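Local coordinates for protein Kif13b (Mus musculus, PDB 5B64) that probably works as a kinesin motor carrying cargo along microtubules, the fragment here being bound to another protein, consistent with recruiting a partner, at residues S10-L14 and S60-P65; W79-K83 and P117-E121; V25-S29 and E40-T44; Y30-L35 and R92-W98. All blocks are in the same frame, centred on the assembly; numbering follows the deposited sequence.

Contact 1. Residues S10-L14 and S60-P65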
loop_
_atom_site.group_PDB
_atom_site.type_symbol
_atom_site.label_atom_id
_atom_site.label_comp_id
_atom_site.label_asym_id
_atom_site.label_seq_id
_atom_site.Cartn_x
_atom_site.Cartn_y
_atom_site.Cartn_z
ATOM N N SER B 10 -14.112 -36.014 -19.433
ATOM C CA SER B 10 -14.256 -35.013 -18.380
ATOM C C SER B 10 -13.114 -35.133 -17.356
ATOM O O SER B 10 -12.703 -34.138 -16.767
ATOM C CB SER B 10 -15.618 -35.121 -17.694
ATOM O OG SER B 10 -15.741 -36.368 -17.035
ATOM N N LEU B 11 -12.614 -36.351 -17.159
ATOM C CA LEU B 11 -11.419 -36.591 -16.352
ATOM C C LEU B 11 -10.192 -35.907 -16.958
ATOM O O LEU B 11 -9.506 -35.123 -16.300
ATOM C CB LEU B 11 -11.151 -38.095 -16.214
ATOM C CG LEU B 11 -11.741 -38.772 -14.976
ATOM C CD1 LEU B 11 -11.566 -40.273 -14.996
ATOM C CD2 LEU B 11 -11.102 -38.192 -13.742
ATOM N N MET B 12 -9.914 -36.217 -18.217
ATOM C CA MET B 12 -8.778 -35.631 -18.904
ATOM C C MET B 12 -8.904 -34.109 -18.976
ATOM O O MET B 12 -7.907 -33.395 -18.871
ATOM C CB MET B 12 -8.626 -36.242 -20.302
ATOM N N ARG B 13 -10.122 -33.600 -19.148
ATOM C CA ARG B 13 -10.309 -32.147 -19.179
ATOM C C ARG B 13 -10.051 -31.547 -17.798
ATOM O O ARG B 13 -9.318 -30.574 -17.671
ATOM C CB ARG B 13 -11.697 -31.749 -19.709
ATOM N N LEU B 14 -10.637 -32.145 -16.767
ATOM C CA LEU B 14 -10.393 -31.707 -15.403
ATOM C C LEU B 14 -8.901 -31.761 -15.073
ATOM O O LEU B 14 -8.352 -30.825 -14.500
ATOM C CB LEU B 14 -11.175 -32.568 -14.413
ATOM C CG LEU B 14 -10.951 -32.184 -12.953
ATOM C CD1 LEU B 14 -11.285 -30.722 -12.734
ATOM C CD2 LEU B 14 -11.764 -33.069 -12.025
ATOM N N SER B 60 -19.999 -38.579 -15.246
ATOM C CA SER B 60 -19.206 -37.399 -15.558
ATOM C C SER B 60 -18.883 -36.604 -14.287
ATOM O O SER B 60 -19.737 -36.456 -13.412
ATOM C CB SER B 60 -20.023 -36.517 -16.512
ATOM O OG SER B 60 -19.211 -35.668 -17.292
ATOM N N LEU B 61 -17.662 -36.081 -14.189
ATOM C CA LEU B 61 -17.275 -35.218 -13.064
ATOM C C LEU B 61 -17.814 -33.818 -13.250
ATOM O O LEU B 61 -17.682 -33.243 -14.324
ATOM C CB LEU B 61 -15.750 -35.145 -12.910
ATOM C CG LEU B 61 -15.056 -36.474 -12.612
ATOM C CD1 LEU B 61 -14.604 -37.107 -13.897
ATOM C CD2 LEU B 61 -13.899 -36.289 -11.679
ATOM N N LEU B 62 -18.405 -33.268 -12.194
ATOM C CA LEU B 62 -18.978 -31.918 -12.232
ATOM C C LEU B 62 -17.933 -30.834 -11.917
ATOM O O LEU B 62 -18.150 -29.633 -12.159
ATOM C CB LEU B 62 -20.124 -31.815 -11.226
ATOM C CG LEU B 62 -21.519 -32.342 -11.572
ATOM C CD1 LEU B 62 -21.503 -33.408 -12.677
ATOM C CD2 LEU B 62 -22.185 -32.867 -10.307
ATOM N N SER B 63 -16.796 -31.264 -11.384
ATOM C CA SER B 63 -15.810 -30.325 -10.879
ATOM C C SER B 63 -14.945 -29.646 -11.914
ATOM O O SER B 63 -14.629 -30.184 -12.980
ATOM C CB SER B 63 -14.905 -30.992 -9.853
ATOM O OG SER B 63 -15.551 -31.010 -8.603
ATOM N N GLU B 64 -14.554 -28.440 -11.557
ATOM C CA GLU B 64 -13.492 -27.755 -12.243
ATOM C C GLU B 64 -12.731 -26.992 -11.168
ATOM O O GLU B 64 -13.237 -26.818 -10.055
ATOM C CB GLU B 64 -14.070 -26.823 -13.285
ATOM C CG GLU B 64 -14.900 -25.729 -12.709
ATOM C CD GLU B 64 -15.648 -24.996 -13.796
ATOM O OE1 GLU B 64 -15.793 -23.753 -13.701
ATOM O OE2 GLU B 64 -16.085 -25.679 -14.754
ATOM N N PRO B 65 -11.499 -26.569 -11.474
ATOM C CA PRO B 65 -10.720 -25.910 -10.422
ATOM C C PRO B 65 -11.218 -24.517 -10.037
ATOM O O PRO B 65 -11.702 -23.732 -10.864
ATOM C CB PRO B 65 -9.311 -25.830 -11.021
ATOM C CG PRO B 65 -9.297 -26.833 -12.121
ATOM C CD PRO B 65 -10.681 -26.907 -12.650
#
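Pro65 brings the one ring of this contact up to Leu14, and it is touched at a corner: Leu14 CD1 lies 3.9 Å from Pro65 CD, while the same ring also packs on Gln17, Ile18 and Ala21, farther along helix 9-34. The other flat group is the peptide between Ser63 and Glu64. Leu14 CD1 lies over one face of this peptide, displaced toward the edge that carries Ser63 O (3.4 Å) and Glu64 CA (3.7 Å). With its CG anti to the backbone N (chi1 179°), Leu14 splits its two methyls between partners, for CD2 turns back to Leu61 CD2 at 3.9 Å, the two leucines crossing at about a right angle. Leu61 also divides its methyls between partners: CD1 sits 3.5 Å from Leu11 CG and covers the hydroxyl of Ser10. The backbone takes part: Leu61 N donates to Ser10 OG over 3.4 Å, a nearly straight (164°) but weak bond that ties the first of the helix turns to the loop. If Leu14 gave way to an alanine, both methyls would be lost, which would probably open a gap beside Pro65 and take away the methyl on which Leu61 CD2 rests. The contact lies toward one end of the chain, 324 Å² of mostly surface packing, where Ser60-Ser63 lead into strand 64-71. Glu64 pairs through its backbone with Gln46. This is alpha+beta packing, a helix laid on an antiparallel sheet: helix 9-34 rests on the start of its central strand.

Contact 2. Residues W79-K83 and P117-E121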
loop_
_atom_site.group_PDB
_atom_site.type_symbol
_atom_site.label_atom_id
_atom_site.label_comp_id
_atom_site.label_asym_id
_atom_site.label_seq_id
_atom_site.Cartn_x
_atom_site.Cartn_y
_atom_site.Cartn_z
ATOM N N TRP B 79 -11.922 -17.538 -5.716
ATOM C CA TRP B 79 -12.032 -17.052 -7.092
ATOM C C TRP B 79 -12.179 -18.208 -8.078
ATOM O O TRP B 79 -11.647 -19.302 -7.877
ATOM C CB TRP B 79 -10.774 -16.332 -7.527
ATOM C CG TRP B 79 -10.405 -15.129 -6.786
ATOM C CD1 TRP B 79 -11.052 -14.575 -5.730
ATOM C CD2 TRP B 79 -9.263 -14.313 -7.042
ATOM N NE1 TRP B 79 -10.387 -13.448 -5.315
ATOM C CE2 TRP B 79 -9.280 -13.271 -6.097
ATOM C CE3 TRP B 79 -8.222 -14.366 -7.979
ATOM C CZ2 TRP B 79 -8.298 -12.277 -6.067
ATOM C CZ3 TRP B 79 -7.252 -13.377 -7.950
ATOM C CH2 TRP B 79 -7.300 -12.343 -7.004
ATOM N N SER B 80 -12.858 -17.943 -9.179
ATOM C CA SER B 80 -12.885 -18.893 -10.273
ATOM C C SER B 80 -11.520 -18.881 -10.949
ATOM O O SER B 80 -10.771 -17.899 -10.850
ATOM C CB SER B 80 -13.948 -18.494 -11.292
ATOM O OG SER B 80 -13.526 -17.362 -12.047
ATOM N N LEU B 81 -11.199 -19.974 -11.635
ATOM C CA LEU B 81 -9.976 -20.054 -12.414
ATOM C C LEU B 81 -9.916 -18.903 -13.428
ATOM O O LEU B 81 -8.888 -18.229 -13.554
ATOM C CB LEU B 81 -9.863 -21.412 -13.114
ATOM C CG LEU B 81 -8.563 -21.587 -13.902
ATOM C CD1 LEU B 81 -7.330 -21.427 -12.970
ATOM C CD2 LEU B 81 -8.511 -22.893 -14.675
ATOM N N GLU B 82 -11.026 -18.679 -14.128
ATOM C CA GLU B 82 -11.130 -17.606 -15.120
ATOM C C GLU B 82 -10.781 -16.276 -14.475
ATOM O O GLU B 82 -10.106 -15.448 -15.070
ATOM C CB GLU B 82 -12.542 -17.538 -15.710
ATOM C CG GLU B 82 -12.768 -16.372 -16.667
ATOM C CD GLU B 82 -14.218 -16.254 -17.169
ATOM O OE1 GLU B 82 -14.420 -15.723 -18.289
ATOM O OE2 GLU B 82 -15.153 -16.675 -16.445
ATOM N N LYS B 83 -11.238 -16.080 -13.245
ATOM C CA LYS B 83 -10.972 -14.835 -12.557
ATOM C C LYS B 83 -9.481 -14.662 -12.217
ATOM O O LYS B 83 -8.931 -13.563 -12.391
ATOM C CB LYS B 83 -11.866 -14.671 -11.323
ATOM C CG LYS B 83 -11.395 -13.539 -10.427
ATOM C CD LYS B 83 -12.409 -13.147 -9.394
ATOM C CE LYS B 83 -11.801 -12.165 -8.414
ATOM N NZ LYS B 83 -12.848 -11.582 -7.553
ATOM N N PRO B 117 -4.583 -5.927 -6.794
ATOM C CA PRO B 117 -5.400 -6.840 -7.603
ATOM C C PRO B 117 -5.351 -8.268 -7.039
ATOM O O PRO B 117 -5.891 -9.202 -7.653
ATOM C CB PRO B 117 -4.717 -6.778 -8.978
ATOM C CG PRO B 117 -3.262 -6.479 -8.650
ATOM C CD PRO B 117 -3.277 -5.619 -7.415
ATOM N N PHE B 118 -4.707 -8.431 -5.883
ATOM C CA PHE B 118 -4.415 -9.764 -5.353
ATOM C C PHE B 118 -5.517 -10.288 -4.419
ATOM O O PHE B 118 -5.685 -11.503 -4.244
ATOM C CB PHE B 118 -3.055 -9.790 -4.636
ATOM C CG PHE B 118 -1.898 -9.318 -5.485
ATOM C CD1 PHE B 118 -1.414 -8.009 -5.363
ATOM C CD2 PHE B 118 -1.283 -10.178 -6.407
ATOM C CE1 PHE B 118 -0.346 -7.568 -6.150
ATOM C CE2 PHE B 118 -0.211 -9.735 -7.197
ATOM C CZ PHE B 118 0.258 -8.438 -7.064
ATOM N N TYR B 119 -6.272 -9.376 -3.828
ATOM C CA TYR B 119 -7.293 -9.773 -2.869
ATOM C C TYR B 119 -8.436 -8.751 -2.883
ATOM O O TYR B 119 -8.221 -7.572 -3.146
ATOM C CB TYR B 119 -6.650 -9.926 -1.477
ATOM C CG TYR B 119 -7.602 -10.288 -0.372
ATOM C CD1 TYR B 119 -7.975 -11.619 -0.145
ATOM C CD2 TYR B 119 -8.141 -9.304 0.452
ATOM C CE1 TYR B 119 -8.861 -11.949 0.874
ATOM C CE2 TYR B 119 -9.035 -9.629 1.467
ATOM C CZ TYR B 119 -9.381 -10.945 1.678
ATOM O OH TYR B 119 -10.252 -11.249 2.692
ATOM N N ASP B 120 -9.656 -9.201 -2.635
ATOM C CA ASP B 120 -10.796 -8.305 -2.724
ATOM C C ASP B 120 -11.410 -7.982 -1.363
ATOM O O ASP B 120 -11.949 -8.863 -0.690
ATOM C CB ASP B 120 -11.826 -8.854 -3.712
ATOM C CG ASP B 120 -11.326 -8.797 -5.156
ATOM O OD1 ASP B 120 -10.334 -8.064 -5.411
ATOM O OD2 ASP B 120 -11.912 -9.469 -6.035
ATOM N N GLU B 121 -11.306 -6.712 -0.969
ATOM C CA GLU B 121 -11.790 -6.243 0.334
ATOM C C GLU B 121 -13.250 -6.609 0.585
ATOM O O GLU B 121 -13.600 -6.998 1.701
ATOM C CB GLU B 121 -11.568 -4.731 0.502
#
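Lys83 crosses the indole of Trp79 to reach Asp120, and its course can be read atom by atom. From CB the chain leaves with CG anti to the backbone N (chi1 167°) and stays extended. CG passes 4.1 Å from Trp79 CD2, CD comes to 3.8 Å from Trp79 CG, and CE lies 3.4 Å above the ring plane, displaced toward its rim. At the tip, NZ forms a salt bridge with Asp120 OD2 over 2.8 Å, meeting that oxygen almost end-on to its C-O bond; the two side chains come from opposite directions. Arg87 supplies a second cation to the same OD2 and a cation-pi partner to Trp79, and the paired charges would probably keep the carboxylate ionised. The root of the lysine is fixed as well: Ser80 is the N-cap of the helix, its OG accepting from Lys83 N at 2.9 Å. The indole meets the loop through its six-membered ring. Pro117 O lies 3.5 Å from CH2 of Trp79, at the ring edge, whereas Phe118 O stands obliquely 3.3 Å from Trp79 CZ2. Neither carbonyl depends on the ring for a polar partner, since Pro117 O also accepts from Arg87 and Phe118 O from Tyr41; the indole NE1 is bonded to Gln77. The loop that follows helix 106-114 is thus laid against the junction of strand 75-80 and helix 81-100, with Phe118 reaching Ile31 and Ala32 of helix 9-34 and Pro117 packing on an aromatic side chain of the other protein.

Contact 3. Residues V25-S29 and E40-T44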
loop_
_atom_site.group_PDB
_atom_site.type_symbol
_atom_site.label_atom_id
_atom_site.label_comp_id
_atom_site.label_asym_id
_atom_site.label_seq_id
_atom_site.Cartn_x
_atom_site.Cartn_y
_atom_site.Cartn_z
ATOM N N VAL B 25 -1.467 -20.311 -10.014
ATOM C CA VAL B 25 -1.546 -20.015 -8.601
ATOM C C VAL B 25 -0.136 -19.749 -8.095
ATOM O O VAL B 25 0.099 -18.915 -7.227
ATOM C CB VAL B 25 -2.245 -21.211 -7.891
ATOM C CG1 VAL B 25 -1.422 -21.791 -6.744
ATOM C CG2 VAL B 25 -3.674 -20.833 -7.490
ATOM N N ARG B 26 0.815 -20.441 -8.692
ATOM C CA ARG B 26 2.211 -20.250 -8.364
ATOM C C ARG B 26 2.759 -18.909 -8.858
ATOM O O ARG B 26 3.594 -18.289 -8.195
ATOM C CB ARG B 26 3.014 -21.388 -8.970
ATOM C CG ARG B 26 3.075 -22.591 -8.084
ATOM C CD ARG B 26 4.529 -22.948 -7.823
ATOM N NE ARG B 26 4.877 -24.188 -8.505
ATOM C CZ ARG B 26 6.067 -24.770 -8.439
ATOM N NH1 ARG B 26 7.049 -24.225 -7.724
ATOM N NH2 ARG B 26 6.268 -25.899 -9.099
ATOM N N GLU B 27 2.310 -18.472 -10.031
ATOM C CA GLU B 27 2.773 -17.198 -10.571
ATOM C C GLU B 27 2.144 -16.071 -9.770
ATOM O O GLU B 27 2.825 -15.106 -9.414
ATOM C CB GLU B 27 2.495 -17.051 -12.076
ATOM C CG GLU B 27 2.957 -15.704 -12.659
ATOM C CD GLU B 27 3.251 -15.733 -14.173
ATOM O OE1 GLU B 27 2.568 -15.024 -14.944
ATOM O OE2 GLU B 27 4.191 -16.444 -14.595
ATOM N N ALA B 28 0.858 -16.203 -9.455
ATOM C CA ALA B 28 0.182 -15.167 -8.677
ATOM C C ALA B 28 0.900 -14.980 -7.334
ATOM O O ALA B 28 1.214 -13.856 -6.936
ATOM C CB ALA B 28 -1.284 -15.503 -8.468
ATOM N N SER B 29 1.192 -16.091 -6.669
ATOM C CA SER B 29 1.826 -16.051 -5.363
ATOM C C SER B 29 3.140 -15.289 -5.364
ATOM O O SER B 29 3.459 -14.578 -4.404
ATOM C CB SER B 29 2.058 -17.463 -4.839
ATOM O OG SER B 29 0.836 -18.013 -4.376
ATOM N N GLU B 40 -1.940 -16.141 -0.172
ATOM C CA GLU B 40 -1.841 -17.566 -0.479
ATOM C C GLU B 40 -2.871 -17.951 -1.550
ATOM O O GLU B 40 -4.046 -17.588 -1.457
ATOM C CB GLU B 40 -2.019 -18.398 0.804
ATOM C CG GLU B 40 -2.222 -19.886 0.582
ATOM C CD GLU B 40 -2.789 -20.604 1.816
ATOM O OE1 GLU B 40 -4.013 -20.881 1.858
ATOM O OE2 GLU B 40 -2.011 -20.897 2.746
ATOM N N TYR B 41 -2.417 -18.649 -2.586
ATOM C CA TYR B 41 -3.326 -19.174 -3.595
ATOM C C TYR B 41 -3.281 -20.690 -3.549
ATOM O O TYR B 41 -2.237 -21.291 -3.768
ATOM C CB TYR B 41 -2.992 -18.644 -4.993
ATOM C CG TYR B 41 -3.108 -17.140 -5.085
ATOM C CD1 TYR B 41 -4.348 -16.519 -5.288
ATOM C CD2 TYR B 41 -1.975 -16.330 -4.930
ATOM C CE1 TYR B 41 -4.448 -15.133 -5.349
ATOM C CE2 TYR B 41 -2.066 -14.956 -4.992
ATOM C CZ TYR B 41 -3.299 -14.360 -5.195
ATOM O OH TYR B 41 -3.358 -12.984 -5.234
ATOM N N LYS B 42 -4.418 -21.289 -3.218
ATOM C CA LYS B 42 -4.544 -22.729 -3.149
ATOM C C LYS B 42 -5.584 -23.202 -4.164
ATOM O O LYS B 42 -6.606 -22.551 -4.370
ATOM C CB LYS B 42 -4.987 -23.149 -1.751
ATOM C CG LYS B 42 -3.883 -23.424 -0.744
ATOM C CD LYS B 42 -4.517 -23.963 0.538
ATOM C CE LYS B 42 -3.539 -24.002 1.709
ATOM N NZ LYS B 42 -4.243 -24.280 3.001
ATOM N N VAL B 43 -5.328 -24.344 -4.788
ATOM C CA VAL B 43 -6.270 -24.907 -5.740
ATOM C C VAL B 43 -7.267 -25.864 -5.055
ATOM O O VAL B 43 -6.868 -26.793 -4.335
ATOM C CB VAL B 43 -5.531 -25.610 -6.907
ATOM C CG1 VAL B 43 -6.521 -26.263 -7.878
ATOM C CG2 VAL B 43 -4.619 -24.629 -7.635
ATOM N N THR B 44 -8.559 -25.598 -5.261
ATOM C CA THR B 44 -9.637 -26.487 -4.835
ATOM C C THR B 44 -10.595 -26.781 -5.979
ATOM O O THR B 44 -10.390 -26.394 -7.127
ATOM C CB THR B 44 -10.524 -25.861 -3.750
ATOM O OG1 THR B 44 -10.235 -24.457 -3.616
ATOM C CG2 THR B 44 -10.390 -26.608 -2.411
#
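Helix residues Val25-Ser29 and strand residues Glu40-Thr44 run antiparallel, their axes 175° apart in direction and 7.8 Å apart at closest approach, with Val25 and Tyr41 nearest each other. Tyr41 is the centre of the contact. Its CG stands anti to the carbonyl carbon (chi1 -61°), which carries the ring under the helix, where Ala28 CB sits over one face in a CH-pi contact, 3.9 Å from the ring centroid and 22° off the normal. Ser29 OG instead comes in at the ring edge, in plane, 3.3 Å from Tyr41 CD2. Val25 covers the root of the tyrosine: its CG2 lies 3.4 Å from Tyr41 CB and 3.9 Å from Val43 CG2. No hydrogen bond crosses between the segments. The Ser29 hydroxyl is satisfied within its own helix, donating to Val25 O at 3.1 Å, while Ser29 N reaches the same carbonyl from the other face of its plane. Tyr41 OH bonds to Phe118 O beyond the contact, and Glu40 and Lys42 point away from the helix. The chemistry is therefore that of an apolar seam in which the Ser29 and Tyr41 hydroxyls find their partners elsewhere, so that packing rather than hydrogen bonding joins helix and strand.

Contact 4. Residues Y30-L35 and R92-W98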
loop_
_atom_site.group_PDB
_atom_site.type_symbol
_atom_site.label_atom_id
_atom_site.label_comp_id
_atom_site.label_asym_id
_atom_site.label_seq_id
_atom_site.Cartn_x
_atom_site.Cartn_y
_atom_site.Cartn_z
ATOM N N TYR B 30 3.897 -15.436 -6.444
ATOM C CA TYR B 30 5.232 -14.874 -6.509
ATOM C C TYR B 30 5.174 -13.342 -6.657
ATOM O O TYR B 30 5.901 -12.597 -5.967
ATOM C CB TYR B 30 6.005 -15.506 -7.672
ATOM C CG TYR B 30 7.291 -14.789 -7.959
ATOM C CD1 TYR B 30 7.403 -13.923 -9.045
ATOM C CD2 TYR B 30 8.391 -14.944 -7.118
ATOM C CE1 TYR B 30 8.605 -13.234 -9.290
ATOM C CE2 TYR B 30 9.572 -14.270 -7.362
ATOM C CZ TYR B 30 9.670 -13.422 -8.443
ATOM O OH TYR B 30 10.847 -12.761 -8.664
ATOM N N ILE B 31 4.320 -12.885 -7.575
ATOM C CA ILE B 31 4.156 -11.468 -7.831
ATOM C C ILE B 31 3.620 -10.792 -6.585
ATOM O O ILE B 31 4.049 -9.692 -6.212
ATOM C CB ILE B 31 3.172 -11.237 -8.971
ATOM C CG1 ILE B 31 3.742 -11.814 -10.265
ATOM C CG2 ILE B 31 2.865 -9.765 -9.110
ATOM C CD1 ILE B 31 2.796 -11.783 -11.388
ATOM N N ALA B 32 2.685 -11.472 -5.934
ATOM C CA ALA B 32 2.127 -10.968 -4.701
ATOM C C ALA B 32 3.243 -10.805 -3.666
ATOM O O ALA B 32 3.303 -9.812 -2.942
ATOM C CB ALA B 32 1.050 -11.887 -4.204
ATOM N N GLU B 33 4.156 -11.760 -3.618
ATOM C CA GLU B 33 5.252 -11.672 -2.659
ATOM C C GLU B 33 6.174 -10.499 -2.996
ATOM O O GLU B 33 6.629 -9.780 -2.099
ATOM C CB GLU B 33 6.042 -12.995 -2.608
ATOM C CG GLU B 33 7.034 -13.085 -1.462
ATOM C CD GLU B 33 6.366 -13.205 -0.091
ATOM O OE1 GLU B 33 5.224 -13.724 -0.003
ATOM O OE2 GLU B 33 6.994 -12.785 0.907
ATOM N N GLU B 34 6.448 -10.319 -4.288
ATOM C CA GLU B 34 7.356 -9.267 -4.740
ATOM C C GLU B 34 6.811 -7.887 -4.383
ATOM O O GLU B 34 7.562 -6.971 -4.009
ATOM C CB GLU B 34 7.581 -9.356 -6.254
ATOM C CG GLU B 34 8.496 -10.490 -6.703
ATOM C CD GLU B 34 9.875 -10.419 -6.061
ATOM O OE1 GLU B 34 10.741 -9.654 -6.551
ATOM O OE2 GLU B 34 10.089 -11.131 -5.058
ATOM N N LEU B 35 5.492 -7.752 -4.493
ATOM C CA LEU B 35 4.865 -6.455 -4.332
ATOM C C LEU B 35 4.557 -6.182 -2.875
ATOM O O LEU B 35 4.004 -5.132 -2.528
ATOM C CB LEU B 35 3.626 -6.346 -5.209
ATOM C CG LEU B 35 3.935 -6.315 -6.707
ATOM C CD1 LEU B 35 2.973 -5.422 -7.381
ATOM C CD2 LEU B 35 5.327 -5.814 -6.989
ATOM N N ARG B 92 0.703 -9.074 -13.549
ATOM C CA ARG B 92 1.818 -8.924 -14.490
ATOM C C ARG B 92 2.089 -7.471 -14.885
ATOM O O ARG B 92 3.234 -7.031 -14.844
ATOM C CB ARG B 92 1.583 -9.764 -15.743
ATOM C CG ARG B 92 1.545 -11.251 -15.463
ATOM C CD ARG B 92 1.232 -12.044 -16.717
ATOM N NE ARG B 92 1.026 -13.456 -16.414
ATOM C CZ ARG B 92 -0.020 -14.170 -16.809
ATOM N NH1 ARG B 92 -0.974 -13.619 -17.552
ATOM N NH2 ARG B 92 -0.101 -15.449 -16.469
ATOM N N ASP B 93 1.036 -6.744 -15.257
ATOM C CA ASP B 93 1.117 -5.304 -15.536
ATOM C C ASP B 93 1.703 -4.525 -14.387
ATOM O O ASP B 93 2.643 -3.751 -14.587
ATOM C CB ASP B 93 -0.256 -4.715 -15.835
ATOM C CG ASP B 93 -0.761 -5.080 -17.217
ATOM O OD1 ASP B 93 0.017 -5.681 -17.996
ATOM O OD2 ASP B 93 -1.939 -4.764 -17.524
ATOM N N LEU B 94 1.143 -4.724 -13.190
ATOM C CA LEU B 94 1.562 -3.970 -12.005
ATOM C C LEU B 94 3.022 -4.283 -11.676
ATOM O O LEU B 94 3.815 -3.400 -11.337
ATOM C CB LEU B 94 0.682 -4.308 -10.809
ATOM C CG LEU B 94 0.827 -3.387 -9.593
ATOM C CD1 LEU B 94 0.456 -1.944 -9.943
ATOM C CD2 LEU B 94 -0.012 -3.889 -8.401
ATOM N N TYR B 95 3.364 -5.554 -11.818
ATOM C CA TYR B 95 4.719 -6.012 -11.594
ATOM C C TYR B 95 5.728 -5.346 -12.536
ATOM O O TYR B 95 6.770 -4.855 -12.101
ATOM C CB TYR B 95 4.774 -7.527 -11.762
ATOM C CG TYR B 95 6.124 -8.094 -11.470
ATOM C CD1 TYR B 95 6.538 -8.311 -10.158
ATOM C CD2 TYR B 95 7.001 -8.413 -12.503
ATOM C CE1 TYR B 95 7.794 -8.852 -9.883
ATOM C CE2 TYR B 95 8.265 -8.937 -12.236
ATOM C CZ TYR B 95 8.653 -9.155 -10.923
ATOM O OH TYR B 95 9.903 -9.680 -10.658
ATOM N N GLN B 96 5.423 -5.344 -13.829
ATOM C CA GLN B 96 6.334 -4.771 -14.808
ATOM C C GLN B 96 6.402 -3.266 -14.598
ATOM O O GLN B 96 7.444 -2.653 -14.779
ATOM C CB GLN B 96 5.884 -5.101 -16.226
ATOM C CG GLN B 96 6.792 -4.536 -17.285
ATOM C CD GLN B 96 6.303 -4.848 -18.694
ATOM O OE1 GLN B 96 5.106 -4.749 -18.990
ATOM N NE2 GLN B 96 7.228 -5.232 -19.568
ATOM N N GLU B 97 5.283 -2.677 -14.194
ATOM C CA GLU B 97 5.264 -1.264 -13.868
ATOM C C GLU B 97 6.183 -0.977 -12.673
ATOM O O GLU B 97 6.913 0.011 -12.659
ATOM C CB GLU B 97 3.838 -0.782 -13.583
ATOM C CG GLU B 97 3.690 0.710 -13.767
ATOM C CD GLU B 97 2.381 1.275 -13.226
ATOM O OE1 GLU B 97 2.247 2.531 -13.173
ATOM O OE2 GLU B 97 1.497 0.475 -12.857
ATOM N N TRP B 98 6.133 -1.852 -11.675
ATOM C CA TRP B 98 6.950 -1.726 -10.484
ATOM C C TRP B 98 8.437 -1.837 -10.811
ATOM O O TRP B 98 9.228 -0.974 -10.411
ATOM C CB TRP B 98 6.542 -2.801 -9.473
ATOM C CG TRP B 98 7.317 -2.764 -8.194
ATOM C CD1 TRP B 98 7.346 -1.753 -7.280
ATOM C CD2 TRP B 98 8.157 -3.799 -7.676
ATOM N NE1 TRP B 98 8.159 -2.094 -6.226
ATOM C CE2 TRP B 98 8.672 -3.343 -6.449
ATOM C CE3 TRP B 98 8.533 -5.066 -8.135
ATOM C CZ2 TRP B 98 9.535 -4.113 -5.670
ATOM C CZ3 TRP B 98 9.395 -5.832 -7.360
ATOM C CH2 TRP B 98 9.883 -5.354 -6.143
#
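Leu35 and Trp98 form the dense part of this contact: Leu35 CD2 lies over one face of the indole, 3.4 Å above its plane and displaced toward the rim, nearest to CD2 and CE3. The other branch, CD1, reaches Leu94 CD2 at 3.5 Å, so the leucine wedges between two residues of the facing helix. Trp98 holds its ring there by setting CG anti to the backbone N (chi1 -180°), and Phe112 meets it edge-to-face. With an alanine in place of Trp98, Leu35 CD2 would probably lose the surface it rests on and Phe112 its stacking partner. Next along comes Tyr95, met at its ring edge by Glu34, whose CG is 3.6 Å from Tyr95 CE1. A bend at chi2 (-58°) of Glu34 accompanies this placement, and the same CG lies over a face of the Tyr30 ring, so two tyrosines enclose the aliphatic part of an acidic side chain. Here the ends of helices 9-34 and 81-100 pack side by side, running in roughly the same direction with a 38° crossing and axes 10.3 Å apart. Ile31 is buried as well, at somewhat longer range: Ile31 CG2 stands 4.0 Å from Tyr95 CB, and Ile31 CD1 4.0 Å from Arg92 N. The fit slackens at Tyr30 and Arg92. The Tyr30 and Tyr95 hydroxyls are 3.8 Å apart, without a hydrogen bond, and the exposed Tyr30 lends little area. Arg92 points its CB away from this helix and pairs with Glu27, while Glu97 bonds to side chains of the other protein.

Overall arrangement
Contacts 1, 3 and 4 follow one another along helix 9-34, contacts 1 and 4 at its two ends, about 31 Å apart between centres and on opposite sides of the chain's centre; contact 3 sits between them, nested in the loop that contact 1 closes. Contacts 1, 2 and 3 share the antiparallel sheet, through strands 64-71, 75-80 and 40-46. Contacts 2 and 3 each touch all the others, contact 1 through Pro65. They meet at Tyr41 OH and Phe118 O, 2.9 Å apart, and Phe118 CZ lies 3.6 Å from Ile31 CG2 of contact 4. The Glu27-Arg92 salt bridge links contacts 3 and 4. The other protein reaches contacts 2 and 4, at Pro117 and Glu97.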